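Side-chain contacts in choline binding protein PCPA (Streptococcus pneumoniae, PDB 4CP6), which is a pneumococcal surface antigen studied for vaccines that probably attaches to cell-wall choline and presents a leucine-rich repeat domain: residues N22-K27 against K56-P61; S96-P101 against K110-S115. All blocks are in the same frame, centred on the assembly; numbering follows the deposited sequence.

Strand 24-32 lies near the N terminus and pairs with strands 18-21 and 35-40. The chain then runs on to strand 57-59, where contact 1 closes a loop of 28 intervening residues. Contact 2 opens later, at strand 97-100, and closes a much shorter loop of eight residues at 110-115. The two loops follow one another in series and neither nest nor cross. The centres of contact 1 and contact 2 are about 11 Å apart. They meet through neighbouring parallel strands: Phe58 O lies 2.8 Å from Thr99 N, a probable hydrogen bond. Contact 1 ties the N-terminal hairpins to the first strand of the parallel sheet, and contact 2 spans the interior of the adjoining leucine-rich repeat region.

Contact 1: N22-K27 against K56-P61; sequences NNIKYK and KPFTIP
Tyr26 sets its phenol oxygen obliquely against the CG-CB side of the Pro61 ring, where the N-terminal hairpins meet the first strand of the leucine-rich repeat sheet. Tyr26 OH is 3.3 Å from Pro61 CG, with CB and CD a little further off. The two side chains cross at about a right angle. This is packing of a hydroxyl on a proline ring, and no hydrogen bond joins the two segments.

Ile24 is two residues earlier on the same strand and also turns toward 56-61. Its CG1 is anti to the carbonyl carbon (chi1 -62°) and chi2 is extended, which brings CD1 within contact of both Phe58 and Pro61. Pro61 CG is the looser neighbour of Ile24 CD1, at 4.3 Å.

In strand 35-40, Val38 and Val40 touch Tyr26, and Val40 also touches Ile24. Phe58 makes an edge-to-face pair with Phe49, and its backbone pairs with Ser97 in the parallel sheet. The interface is small and mostly apolar, apart from the Tyr26 hydroxyl, and joins the two sheets through a few side chains. Phe58 reaches Ile24 from the opposite direction, and the Ile24 methyl CD1 sits at the ring edge, near its plane, 4.1 Å from Phe58 CZ.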
# COMPACT_ATOMS: atom_id res chain seq x y z
N ASN A 22 -1.26 16.67 36.72
CA ASN A 22 0.16 16.39 36.52
C ASN A 22 0.61 16.71 35.07
O ASN A 22 1.31 15.93 34.44
CB ASN A 22 0.50 14.96 36.95
CG ASN A 22 1.98 14.62 37.00
OD1 ASN A 22 2.39 13.53 36.58
ND2 ASN A 22 2.81 15.54 37.48
N ASN A 23 0.14 17.86 34.56
CA ASN A 23 0.45 18.38 33.22
C ASN A 23 0.06 17.42 32.07
O ASN A 23 0.72 17.37 31.03
CB ASN A 23 1.91 18.84 33.13
CG ASN A 23 2.12 20.15 33.85
OD1 ASN A 23 1.86 21.24 33.31
ND2 ASN A 23 2.52 20.09 35.10
N ILE A 24 -1.05 16.70 32.28
CA ILE A 24 -1.67 15.87 31.25
C ILE A 24 -3.12 16.35 31.21
O ILE A 24 -3.80 16.37 32.25
CB ILE A 24 -1.56 14.34 31.50
CG1 ILE A 24 -0.08 13.88 31.52
CG2 ILE A 24 -2.37 13.55 30.44
CD1 ILE A 24 0.18 12.38 31.84
N LYS A 25 -3.62 16.69 30.01
CA LYS A 25 -5.01 17.08 29.84
C LYS A 25 -5.83 15.86 29.45
O LYS A 25 -5.36 15.02 28.67
CB LYS A 25 -5.14 18.14 28.74
CG LYS A 25 -4.55 19.48 29.15
CD LYS A 25 -4.59 20.48 28.00
CE LYS A 25 -4.12 21.86 28.40
NZ LYS A 25 -2.68 21.86 28.80
N TYR A 26 -7.05 15.78 29.98
CA TYR A 26 -8.03 14.74 29.71
C TYR A 26 -9.34 15.42 29.34
O TYR A 26 -9.67 16.47 29.92
CB TYR A 26 -8.27 13.88 30.96
CG TYR A 26 -7.03 13.21 31.47
CD1 TYR A 26 -6.18 13.86 32.37
CD2 TYR A 26 -6.71 11.91 31.09
CE1 TYR A 26 -5.05 13.23 32.87
CE2 TYR A 26 -5.55 11.28 31.56
CZ TYR A 26 -4.75 11.94 32.48
OH TYR A 26 -3.61 11.31 32.95
N LYS A 27 -10.09 14.85 28.39
CA LYS A 27 -11.35 15.45 28.00
C LYS A 27 -12.48 14.48 28.29
O LYS A 27 -12.38 13.32 27.91
CB LYS A 27 -11.30 15.88 26.52
CG LYS A 27 -12.55 16.56 26.01
CD LYS A 27 -12.35 17.07 24.60
CE LYS A 27 -13.61 17.67 24.06
NZ LYS A 27 -13.35 18.46 22.83
N LYS A 56 12.91 7.14 28.44
CA LYS A 56 12.61 6.22 29.53
C LYS A 56 11.18 5.68 29.35
O LYS A 56 10.39 6.32 28.66
CB LYS A 56 12.74 6.93 30.89
CG LYS A 56 14.18 7.34 31.21
CD LYS A 56 14.39 7.72 32.66
CE LYS A 56 15.79 8.26 32.85
NZ LYS A 56 15.98 9.58 32.18
N PRO A 57 10.84 4.52 29.94
CA PRO A 57 9.48 3.98 29.77
C PRO A 57 8.41 4.85 30.41
O PRO A 57 8.64 5.49 31.45
CB PRO A 57 9.55 2.62 30.48
CG PRO A 57 11.00 2.27 30.47
CD PRO A 57 11.67 3.59 30.73
N PHE A 58 7.23 4.89 29.78
CA PHE A 58 6.12 5.66 30.29
C PHE A 58 4.86 4.81 30.25
O PHE A 58 4.68 4.03 29.30
CB PHE A 58 5.91 6.91 29.42
CG PHE A 58 4.67 7.72 29.74
CD1 PHE A 58 4.65 8.56 30.85
CD2 PHE A 58 3.54 7.67 28.92
CE1 PHE A 58 3.51 9.32 31.15
CE2 PHE A 58 2.40 8.42 29.23
CZ PHE A 58 2.41 9.25 30.33
N THR A 59 3.98 4.95 31.24
CA THR A 59 2.70 4.26 31.30
C THR A 59 1.56 5.27 31.22
O THR A 59 1.52 6.23 31.99
CB THR A 59 2.59 3.38 32.56
OG1 THR A 59 3.64 2.41 32.49
CG2 THR A 59 1.24 2.64 32.65
N ILE A 60 0.64 5.06 30.29
CA ILE A 60 -0.51 5.94 30.18
C ILE A 60 -1.38 5.72 31.40
O ILE A 60 -1.74 4.57 31.71
CB ILE A 60 -1.32 5.66 28.90
CG1 ILE A 60 -0.49 5.95 27.67
CG2 ILE A 60 -2.63 6.48 28.87
CD1 ILE A 60 -1.17 5.45 26.30
N PRO A 61 -1.78 6.81 32.10
CA PRO A 61 -2.68 6.63 33.24
C PRO A 61 -4.02 5.97 32.86
O PRO A 61 -4.47 6.08 31.71
CB PRO A 61 -2.84 8.05 33.80
CG PRO A 61 -1.59 8.76 33.34
CD PRO A 61 -1.40 8.23 31.95

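Contact 2: S96-P101 against K110-S115; sequences SSITIP and KGFHGS
Phe112 points its ring from the loop after strand 106-107 toward Ile98 and Ile100 of strand 97-100. The contacts between the segments are apolar, and all three residues are buried. Ile98 meets one edge of the ring. Its CD1 lies in the ring plane, 3.9 Å from Phe112 CE2 and 4.2 Å from CD2. Its second branch also takes part, with Ile98 CG2 4.2 Å from Phe112 CE2. Ile100 comes from the opposite direction to Phe112. Its terminal methyl approaches obliquely, with CD1 4.0 Å from Phe112 CZ. Both isoleucines have CG1 anti to the carbonyl carbon and an extended chi2 (171° in Ile98), which sends each CD1 out toward the phenylalanine.

Aromatic and aliphatic neighbours add to the packing: the Phe112 ring stacks with that of Phe136, Ile107 touches both Phe112 and Ile100, and Ile60, just after strand 57-59, touches Ile98.

Hydrogen bonds shape the loop that carries the ring. Residues Phe112 to Ser115 form a type II beta turn, closed by a 3.0 Å bond from Ser115 N to Phe112 O. Gly114 takes the positive phi (62°) of the third position in that turn. A weak bond of 3.3 Å runs from His113 N to Lys110 O. Ser115 OG, at the turn's last residue, is hydrogen-bonded to Tyr94 OH and to Ala117 N, and His113 ND1 to Asp137 OD1.

On the strand side, backbone bonds join Ser97 to Phe58 and Ile98 to Thr119 and Ile121, in the two flanking parallel strands. The inward isoleucines of the sheet and the phenylalanine that meets them from the return loop are consistent with the hydrophobic interior of a BspA-type leucine-rich repeat solenoid.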
# COMPACT_ATOMS: atom_id res chain seq x y z
N SER A 96 10.88 6.14 25.75
CA SER A 96 11.47 5.08 24.91
C SER A 96 10.46 3.95 24.62
O SER A 96 10.65 3.17 23.68
CB SER A 96 12.66 4.50 25.64
OG SER A 96 12.26 4.08 26.94
N SER A 97 9.45 3.83 25.47
CA SER A 97 8.40 2.81 25.33
C SER A 97 7.16 3.34 26.01
O SER A 97 7.28 4.19 26.91
CB SER A 97 8.81 1.48 25.95
OG SER A 97 8.82 1.56 27.37
N ILE A 98 5.98 2.89 25.59
CA ILE A 98 4.74 3.32 26.20
C ILE A 98 3.94 2.09 26.51
O ILE A 98 3.80 1.22 25.63
CB ILE A 98 3.94 4.34 25.34
CG1 ILE A 98 4.75 5.67 25.15
CG2 ILE A 98 2.56 4.60 25.97
CD1 ILE A 98 4.15 6.66 24.15
N THR A 99 3.42 2.00 27.74
CA THR A 99 2.56 0.92 28.19
C THR A 99 1.12 1.41 28.18
O THR A 99 0.83 2.50 28.70
CB THR A 99 3.00 0.40 29.55
OG1 THR A 99 4.28 -0.21 29.40
CG2 THR A 99 2.02 -0.60 30.16
N ILE A 100 0.22 0.63 27.54
CA ILE A 100 -1.17 0.97 27.40
C ILE A 100 -1.98 0.14 28.39
O ILE A 100 -1.93 -1.09 28.32
CB ILE A 100 -1.62 0.70 25.94
CG1 ILE A 100 -0.75 1.55 24.97
CG2 ILE A 100 -3.11 0.94 25.77
CD1 ILE A 100 -1.17 1.53 23.47
N PRO A 101 -2.74 0.80 29.28
CA PRO A 101 -3.51 0.05 30.28
C PRO A 101 -4.70 -0.65 29.63
O PRO A 101 -5.11 -0.24 28.54
CB PRO A 101 -3.95 1.13 31.28
CG PRO A 101 -4.04 2.39 30.44
CD PRO A 101 -2.88 2.26 29.47
N LYS A 110 -4.15 9.42 14.52
CA LYS A 110 -2.89 10.09 14.86
C LYS A 110 -2.62 10.13 16.36
O LYS A 110 -1.84 10.98 16.82
CB LYS A 110 -2.86 11.50 14.23
CG LYS A 110 -2.75 11.41 12.71
CD LYS A 110 -2.50 12.72 12.04
CE LYS A 110 -2.15 12.42 10.60
NZ LYS A 110 -1.72 13.66 9.89
N GLY A 111 -3.15 9.16 17.13
CA GLY A 111 -2.89 9.17 18.57
C GLY A 111 -1.41 9.05 18.91
O GLY A 111 -0.98 9.59 19.94
N PHE A 112 -0.62 8.37 18.07
CA PHE A 112 0.82 8.15 18.27
C PHE A 112 1.59 8.53 17.01
O PHE A 112 2.64 7.96 16.72
CB PHE A 112 1.10 6.68 18.65
CG PHE A 112 0.54 6.24 19.98
CD1 PHE A 112 -0.79 5.83 20.09
CD2 PHE A 112 1.34 6.19 21.11
CE1 PHE A 112 -1.29 5.35 21.31
CE2 PHE A 112 0.84 5.76 22.32
CZ PHE A 112 -0.47 5.35 22.43
N HIS A 113 1.10 9.55 16.26
CA HIS A 113 1.79 9.95 15.04
C HIS A 113 3.28 10.22 15.34
O HIS A 113 3.57 10.99 16.27
CB HIS A 113 1.16 11.20 14.40
CG HIS A 113 2.09 11.84 13.43
ND1 HIS A 113 2.13 11.45 12.12
CD2 HIS A 113 3.09 12.74 13.65
CE1 HIS A 113 3.14 12.12 11.57
NE2 HIS A 113 3.72 12.92 12.45
N GLY A 114 4.18 9.70 14.52
CA GLY A 114 5.61 9.95 14.65
C GLY A 114 6.24 9.48 15.94
O GLY A 114 7.40 9.82 16.21
N SER A 115 5.52 8.69 16.74
CA SER A 115 6.02 8.24 18.04
C SER A 115 7.45 7.76 18.02
O SER A 115 7.82 6.94 17.19
CB SER A 115 5.11 7.15 18.60
OG SER A 115 5.57 6.69 19.87